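PDB 4DZ4: agmatinase from Burkholderia thailandensis, which probably hydrolyses agmatine to putrescine and urea at a site that holds two manganese ions, as a member of the arginase family. Local coordinates for residues I118-H121 and A122-I125; G265-S268 and A269-L272; A294-S298 and E299-I303. All blocks are in the same frame, centred on the assembly; numbering follows the deposited sequence.

From the N terminus, contact 1 comes first: residues 118-125 sit inside helix 114-126, which follows strand 98-103 and precedes strand 131-136 in the chain. Contact 2 (265-272) follows strand 240-246 and turns a loop into helix 268-276, and contact 3 (294-303) does the same after strand 282-289, at the start of helix 300-323. The three lie in series along the chain; none nests in or crosses another. Each is local, and contacts 2 and 3 are both helix starts that touch a second subunit. Their centres are about 16 Å apart, whereas the centre of contact 1 is about 31 Å from that of contact 2 and about 29 Å from that of contact 3, across the chain's centre.

Contact 1: residues I118-H121 and A122-I125; sequences IVEH and ARTI
Two turns of helix 114-126, reaching almost to its C-terminal end, carry a salt bridge between Glu120 and Arg123 on the outward face and a histidine covered by an isoleucine on the inward one. The salt bridge has two prongs: Arg123 NE lies 2.8 Å from Glu120 OE1, and Arg123 NH2 lies 2.9 Å from Glu120 OE2. Both carboxylate oxygens are met on their syn side, though both donors are tilted out of the carboxylate plane, and both oxygens lie near the guanidinium plane, so the arginine offers its side edge; the two planes differ by 25°. Glu120 reaches this place because its chain folds at chi2 (63°), while Arg123 bends later, at chi3, and the two side chains run alongside each other.

Thr124 gives a second donor to the carbonyl of Glu120. Its OG1 is 3.0 Å from Glu120 O, with OG1 held beside its own backbone N, and Thr124 N reaches the same oxygen from the opposite face of the carbonyl plane at 2.9 Å. The remaining i to i+4 bonds are those of a regular alpha helix, one that packs against the parallel sheet of the arginase fold. On that buried side Ile125 CD1 sits over one face of the His121 imidazole, 3.8 Å from the ring centroid and 21° off its normal, a CH-pi contact. His121 NE2 is hydrogen-bonded to Ser52 OG, which ties the ring to strand 49-54, and Tyr101 meets the ring edge-to-face. Ala122 touches Met132 of strand 131-136 and Ala148 of helix 142-153.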
loop_
_atom_site.group_PDB
_atom_site.type_symbol
_atom_site.label_atom_id
_atom_site.label_comp_id
_atom_site.label_asym_id
_atom_site.label_seq_id
_atom_site.Cartn_x
_atom_site.Cartn_y
_atom_site.Cartn_z
ATOM N N ILE B 118 -16.488 27.885 -10.764
ATOM C CA ILE B 118 -16.805 27.653 -9.367
ATOM C C ILE B 118 -17.755 28.750 -8.815
ATOM O O ILE B 118 -18.752 28.429 -8.131
ATOM C CB ILE B 118 -15.552 27.494 -8.488
ATOM C CG1 ILE B 118 -14.696 26.315 -8.993
ATOM C CG2 ILE B 118 -15.960 27.329 -7.002
ATOM C CD1 ILE B 118 -13.299 26.278 -8.395
ATOM N N VAL B 119 -17.482 30.010 -9.139
ATOM C CA VAL B 119 -18.414 31.109 -8.745
ATOM C C VAL B 119 -19.819 30.801 -9.272
ATOM O O VAL B 119 -20.803 30.930 -8.531
ATOM C CB VAL B 119 -17.923 32.498 -9.213
ATOM C CG1 VAL B 119 -18.935 33.602 -8.850
ATOM C CG2 VAL B 119 -16.559 32.808 -8.607
ATOM N N GLU B 120 -19.937 30.373 -10.530
ATOM C CA GLU B 120 -21.268 30.177 -11.126
ATOM C C GLU B 120 -21.992 28.952 -10.540
ATOM O O GLU B 120 -23.201 28.943 -10.382
ATOM C CB GLU B 120 -21.133 30.044 -12.644
ATOM C CG GLU B 120 -22.411 29.691 -13.377
ATOM C CD GLU B 120 -23.512 30.747 -13.259
ATOM O OE1 GLU B 120 -23.280 31.913 -12.850
ATOM O OE2 GLU B 120 -24.659 30.387 -13.579
ATOM N N HIS B 121 -21.225 27.912 -10.215
ATOM C CA HIS B 121 -21.759 26.739 -9.535
ATOM C C HIS B 121 -22.385 27.171 -8.224
ATOM O O HIS B 121 -23.535 26.818 -7.922
ATOM C CB HIS B 121 -20.589 25.748 -9.346
ATOM C CG HIS B 121 -20.899 24.548 -8.481
ATOM N ND1 HIS B 121 -21.594 23.478 -8.933
ATOM C CD2 HIS B 121 -20.501 24.240 -7.166
ATOM C CE1 HIS B 121 -21.676 22.560 -7.940
ATOM N NE2 HIS B 121 -21.012 23.033 -6.865
ATOM N N ALA B 122 -21.651 27.960 -7.451
ATOM C CA ALA B 122 -22.136 28.406 -6.137
ATOM C C ALA B 122 -23.300 29.391 -6.326
ATOM O O ALA B 122 -24.308 29.314 -5.634
ATOM C CB ALA B 122 -21.009 29.046 -5.335
ATOM N N ARG B 123 -23.148 30.329 -7.264
ATOM C CA ARG B 123 -24.260 31.265 -7.541
ATOM C C ARG B 123 -25.562 30.532 -7.836
ATOM O O ARG B 123 -26.635 30.896 -7.315
ATOM C CB ARG B 123 -23.892 32.240 -8.672
ATOM C CG ARG B 123 -24.891 33.396 -8.859
ATOM C CD ARG B 123 -24.905 33.931 -10.296
ATOM N NE ARG B 123 -25.379 32.892 -11.216
ATOM C CZ ARG B 123 -26.657 32.613 -11.467
ATOM N NH1 ARG B 123 -27.631 33.317 -10.884
ATOM N NH2 ARG B 123 -26.974 31.624 -12.296
ATOM N N THR B 124 -25.487 29.512 -8.688
ATOM C CA THR B 124 -26.646 28.735 -9.043
ATOM C C THR B 124 -27.292 28.088 -7.808
ATOM O O THR B 124 -28.512 28.145 -7.611
ATOM C CB THR B 124 -26.281 27.656 -10.088
ATOM O OG1 THR B 124 -25.939 28.324 -11.298
ATOM C CG2 THR B 124 -27.474 26.747 -10.366
ATOM N N ILE B 125 -26.465 27.461 -6.975
ATOM C CA ILE B 125 -27.014 26.766 -5.799
ATOM C C ILE B 125 -27.571 27.789 -4.806
ATOM O O ILE B 125 -28.654 27.611 -4.255
ATOM C CB ILE B 125 -25.944 25.858 -5.158
ATOM C CG1 ILE B 125 -25.628 24.705 -6.133
ATOM C CG2 ILE B 125 -26.424 25.345 -3.796
ATOM C CD1 ILE B 125 -24.279 24.054 -5.854
#

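Contact 2: residues G265-S268 and A269-L272; sequences GLSS and AQAL
The backbone passes from an extended conformation at Leu266 and Ser267 (psi 152° and 160°) into helical angles at Ser268, and the first i to i+4 bonds then follow, with Ala271 N 3.1 Å from Ser267 O and Leu272 N 2.8 Å from Ser268 O. Ser267 OG accepts from Gln270 N at 3.0 Å. Its chi1 of 65° sets the hydroxyl between its own N and carbonyl carbon, facing the first turn. In return, Gln270 sends its amide back along the chain: OE1 accepts a hydrogen bond from Ser267 N at 2.9 Å, in the carbonyl plane and on a lone pair. The methylene Gln270 CG lies 3.3 Å from Ser267 OG, so the glutamine chain passes close by the hydroxyl; OE1 also rests near CA of Leu266, and the Gln270 and Leu266 side chains cross at about a right angle. The amide's rotation is fixed from the other end as well, by a hydrogen bond between Gln270 NE2 and His221 ND1. A water accepts from Ala269 N at 2.8 Å and also bonds Ser268 OG, thereby satisfying another amide of the first turn. Ser268 and Leu272 pack on Asp251 and Ala263 of the second subunit. With side chain and backbone exchanged in both directions, Ser267 at the N-cap and Gln270 three residues on make a capping box at the start of helix 268-276.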
loop_
_atom_site.group_PDB
_atom_site.type_symbol
_atom_site.label_atom_id
_atom_site.label_comp_id
_atom_site.label_asym_id
_atom_site.label_seq_id
_atom_site.Cartn_x
_atom_site.Cartn_y
_atom_site.Cartn_z
ATOM N N GLY B 265 -0.164 17.941 14.459
ATOM C CA GLY B 265 -1.527 18.481 14.303
ATOM C C GLY B 265 -2.540 17.932 15.310
ATOM O O GLY B 265 -2.188 17.315 16.321
ATOM N N LEU B 266 -3.804 18.191 15.015
ATOM C CA LEU B 266 -4.925 17.780 15.844
ATOM C C LEU B 266 -5.320 16.332 15.644
ATOM O O LEU B 266 -5.136 15.770 14.571
ATOM C CB LEU B 266 -6.136 18.671 15.531
ATOM C CG LEU B 266 -6.253 20.014 16.267
ATOM C CD1 LEU B 266 -5.067 20.918 16.175
ATOM C CD2 LEU B 266 -7.504 20.763 15.822
ATOM N N SER B 267 -5.889 15.721 16.681
ATOM C CA SER B 267 -6.565 14.445 16.505
ATOM C C SER B 267 -7.974 14.661 15.905
ATOM O O SER B 267 -8.518 15.757 16.005
ATOM C CB SER B 267 -6.693 13.713 17.845
ATOM O OG SER B 267 -7.529 14.431 18.755
ATOM N N SER B 268 -8.563 13.623 15.306
ATOM C CA SER B 268 -9.955 13.764 14.864
ATOM C C SER B 268 -10.870 14.003 16.089
ATOM O O SER B 268 -11.870 14.724 15.970
ATOM C CB SER B 268 -10.417 12.572 14.016
ATOM O OG SER B 268 -10.203 11.385 14.746
ATOM N N ALA B 269 -10.535 13.407 17.249
ATOM C CA ALA B 269 -11.322 13.628 18.463
ATOM C C ALA B 269 -11.377 15.119 18.810
ATOM O O ALA B 269 -12.472 15.660 19.118
ATOM C CB ALA B 269 -10.771 12.831 19.645
ATOM N N GLN B 270 -10.226 15.777 18.811
ATOM C CA GLN B 270 -10.189 17.231 19.095
ATOM C C GLN B 270 -10.997 18.031 18.074
ATOM O O GLN B 270 -11.797 18.894 18.434
ATOM C CB GLN B 270 -8.760 17.789 19.117
ATOM C CG GLN B 270 -7.855 17.340 20.253
ATOM C CD GLN B 270 -6.399 17.745 20.020
ATOM O OE1 GLN B 270 -5.791 17.418 18.982
ATOM N NE2 GLN B 270 -5.834 18.489 20.964
ATOM N N ALA B 271 -10.755 17.771 16.795
ATOM C CA ALA B 271 -11.441 18.524 15.753
ATOM C C ALA B 271 -12.963 18.355 15.840
ATOM O O ALA B 271 -13.723 19.326 15.685
ATOM C CB ALA B 271 -10.922 18.126 14.361
ATOM N N LEU B 272 -13.407 17.114 16.024
ATOM C CA LEU B 272 -14.840 16.848 16.020
ATOM C C LEU B 272 -15.489 17.460 17.270
ATOM O O LEU B 272 -16.630 17.937 17.216
ATOM C CB LEU B 272 -15.113 15.346 15.906
ATOM C CG LEU B 272 -14.709 14.744 14.537
ATOM C CD1 LEU B 272 -14.903 13.240 14.608
ATOM C CD2 LEU B 272 -15.511 15.348 13.365
HETATM O O HOH W 1 -8.982 11.036 17.411
#

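Contact 3: residues A294-S298 and E299-I303; sequences AYDQS and EITAI. With EDO (1,2-ethanediol), chain V.
The start of helix 300-323, which lies at a subunit interface with the Thr301 side chain about 11 Å from a bound manganese ion, is held by Asp296, whose carboxylate reaches over a tight turn to the first helical residues. Asp296 OD1 accepts three bonds: from Thr301 N at 2.9 Å on its syn lone pair, from Thr301 OG1 at 2.7 Å, and from Gln297 N at 2.8 Å. The hydroxyl comes from well above the carboxylate plane, 62° out of it, and Gln297 N also lies off that plane, less steeply, whereas OD2 is met on its syn side by Ala302 N at 3.0 Å. With chi1 at -151°, CG swings away from the backbone N of Asp296 and the carboxylate is carried toward the helix. Three of the four donors are backbone amides, two of them in the helix's first turn, where a negative group would be expected to suit the helix dipole.

Between these residues the chain makes a type I' beta turn from Gln297 to Ile300, closed by Ile300 N on Gln297 O at 3.1 Å; Ser298 and Glu299 both take the positive phi that such a turn needs. Glu299 occupies the N-cap position. Its side chain, extended beyond CG, leads to the second subunit, and both oxygens are hydrogen-bonded to a 1,2-ethanediol, probably a crystallisation additive, OE1 to O1 at 2.7 Å and OE2 to O2 at 2.8 Å. Glu299 OE1 also forms a salt bridge with Arg63 of the second subunit, which binds the diol too. Thr301 OG1 is additionally hydrogen-bonded to Gly257 N, while Ala302 rests on Ala72 and Ala76 of helix 69-76.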
loop_
_atom_site.group_PDB
_atom_site.type_symbol
_atom_site.label_atom_id
_atom_site.label_comp_id
_atom_site.label_asym_id
_atom_site.label_seq_id
_atom_site.Cartn_x
_atom_site.Cartn_y
_atom_site.Cartn_z
ATOM N N ALA B 294 -5.077 9.061 -3.105
ATOM C CA ALA B 294 -3.855 8.305 -3.478
ATOM C C ALA B 294 -2.872 8.210 -2.323
ATOM O O ALA B 294 -2.053 7.310 -2.309
ATOM C CB ALA B 294 -3.173 8.941 -4.679
ATOM N N TYR B 295 -2.939 9.166 -1.381
ATOM C CA TYR B 295 -2.082 9.150 -0.182
ATOM C C TYR B 295 -2.833 8.692 1.058
ATOM O O TYR B 295 -2.264 8.646 2.140
ATOM C CB TYR B 295 -1.510 10.539 0.059
ATOM C CG TYR B 295 -0.494 10.883 -1.022
ATOM C CD1 TYR B 295 0.819 10.438 -0.920
ATOM C CD2 TYR B 295 -0.873 11.601 -2.155
ATOM C CE1 TYR B 295 1.739 10.701 -1.928
ATOM C CE2 TYR B 295 0.046 11.874 -3.166
ATOM C CZ TYR B 295 1.347 11.427 -3.038
ATOM O OH TYR B 295 2.260 11.690 -4.058
ATOM N N ASP B 296 -4.114 8.355 0.909
ATOM C CA ASP B 296 -4.868 7.862 2.067
ATOM C C ASP B 296 -4.486 6.419 2.431
ATOM O O ASP B 296 -3.919 5.661 1.612
ATOM C CB ASP B 296 -6.377 7.968 1.827
ATOM C CG ASP B 296 -7.167 8.167 3.108
ATOM O OD1 ASP B 296 -6.577 8.113 4.221
ATOM O OD2 ASP B 296 -8.389 8.412 3.006
ATOM N N GLN B 297 -4.777 6.057 3.662
ATOM C CA GLN B 297 -4.435 4.716 4.145
ATOM C C GLN B 297 -5.686 4.132 4.767
ATOM O O GLN B 297 -6.160 4.648 5.782
ATOM C CB GLN B 297 -3.264 4.795 5.138
ATOM C CG GLN B 297 -2.009 5.491 4.530
ATOM C CD GLN B 297 -1.368 4.631 3.424
ATOM O OE1 GLN B 297 -1.724 3.446 3.266
ATOM N NE2 GLN B 297 -0.432 5.208 2.653
ATOM N N SER B 298 -6.249 3.085 4.137
ATOM C CA SER B 298 -7.489 2.483 4.615
ATOM C C SER B 298 -8.597 3.531 4.833
ATOM O O SER B 298 -9.398 3.429 5.777
ATOM C CB SER B 298 -7.238 1.672 5.892
ATOM O OG SER B 298 -6.326 0.627 5.587
ATOM N N GLU B 299 -8.591 4.530 3.952
ATOM C CA GLU B 299 -9.591 5.597 3.915
ATOM C C GLU B 299 -9.682 6.434 5.176
ATOM O O GLU B 299 -10.653 7.193 5.327
ATOM C CB GLU B 299 -10.996 5.041 3.625
ATOM C CG GLU B 299 -11.132 4.219 2.362
ATOM C CD GLU B 299 -12.566 3.789 2.194
ATOM O OE1 GLU B 299 -13.072 2.997 3.039
ATOM O OE2 GLU B 299 -13.217 4.296 1.262
ATOM N N ILE B 300 -8.715 6.318 6.085
ATOM C CA ILE B 300 -8.901 7.000 7.380
ATOM C C ILE B 300 -9.037 8.529 7.227
ATOM O O ILE B 300 -9.754 9.182 8.015
ATOM C CB ILE B 300 -7.862 6.589 8.445
ATOM C CG1 ILE B 300 -6.468 7.214 8.149
ATOM C CG2 ILE B 300 -7.869 5.049 8.646
ATOM C CD1 ILE B 300 -5.447 7.020 9.261
ATOM N N THR B 301 -8.355 9.097 6.231
ATOM C CA THR B 301 -8.435 10.555 6.021
ATOM C C THR B 301 -9.812 10.958 5.537
ATOM O O THR B 301 -10.438 11.900 6.064
ATOM C CB THR B 301 -7.418 11.044 4.993
ATOM O OG1 THR B 301 -6.112 10.554 5.359
ATOM C CG2 THR B 301 -7.392 12.591 4.947
ATOM N N ALA B 302 -10.273 10.222 4.535
ATOM C CA ALA B 302 -11.605 10.449 3.983
ATOM C C ALA B 302 -12.707 10.213 5.031
ATOM O O ALA B 302 -13.716 10.939 5.020
ATOM C CB ALA B 302 -11.818 9.589 2.738
ATOM N N ILE B 303 -12.509 9.211 5.904
ATOM C CA ILE B 303 -13.461 8.918 6.969
ATOM C C ILE B 303 -13.529 10.127 7.915
ATOM O O ILE B 303 -14.630 10.609 8.231
ATOM C CB ILE B 303 -13.077 7.622 7.725
ATOM C CG1 ILE B 303 -13.402 6.398 6.841
ATOM C CG2 ILE B 303 -13.862 7.559 9.046
ATOM C CD1 ILE B 303 -12.747 5.121 7.316
HETATM C C1 EDO V . -14.222 0.010 1.520
HETATM O O1 EDO V . -13.186 0.417 2.416
HETATM C C2 EDO V . -14.385 1.013 0.371
HETATM O O2 EDO V . -15.030 2.225 0.829
#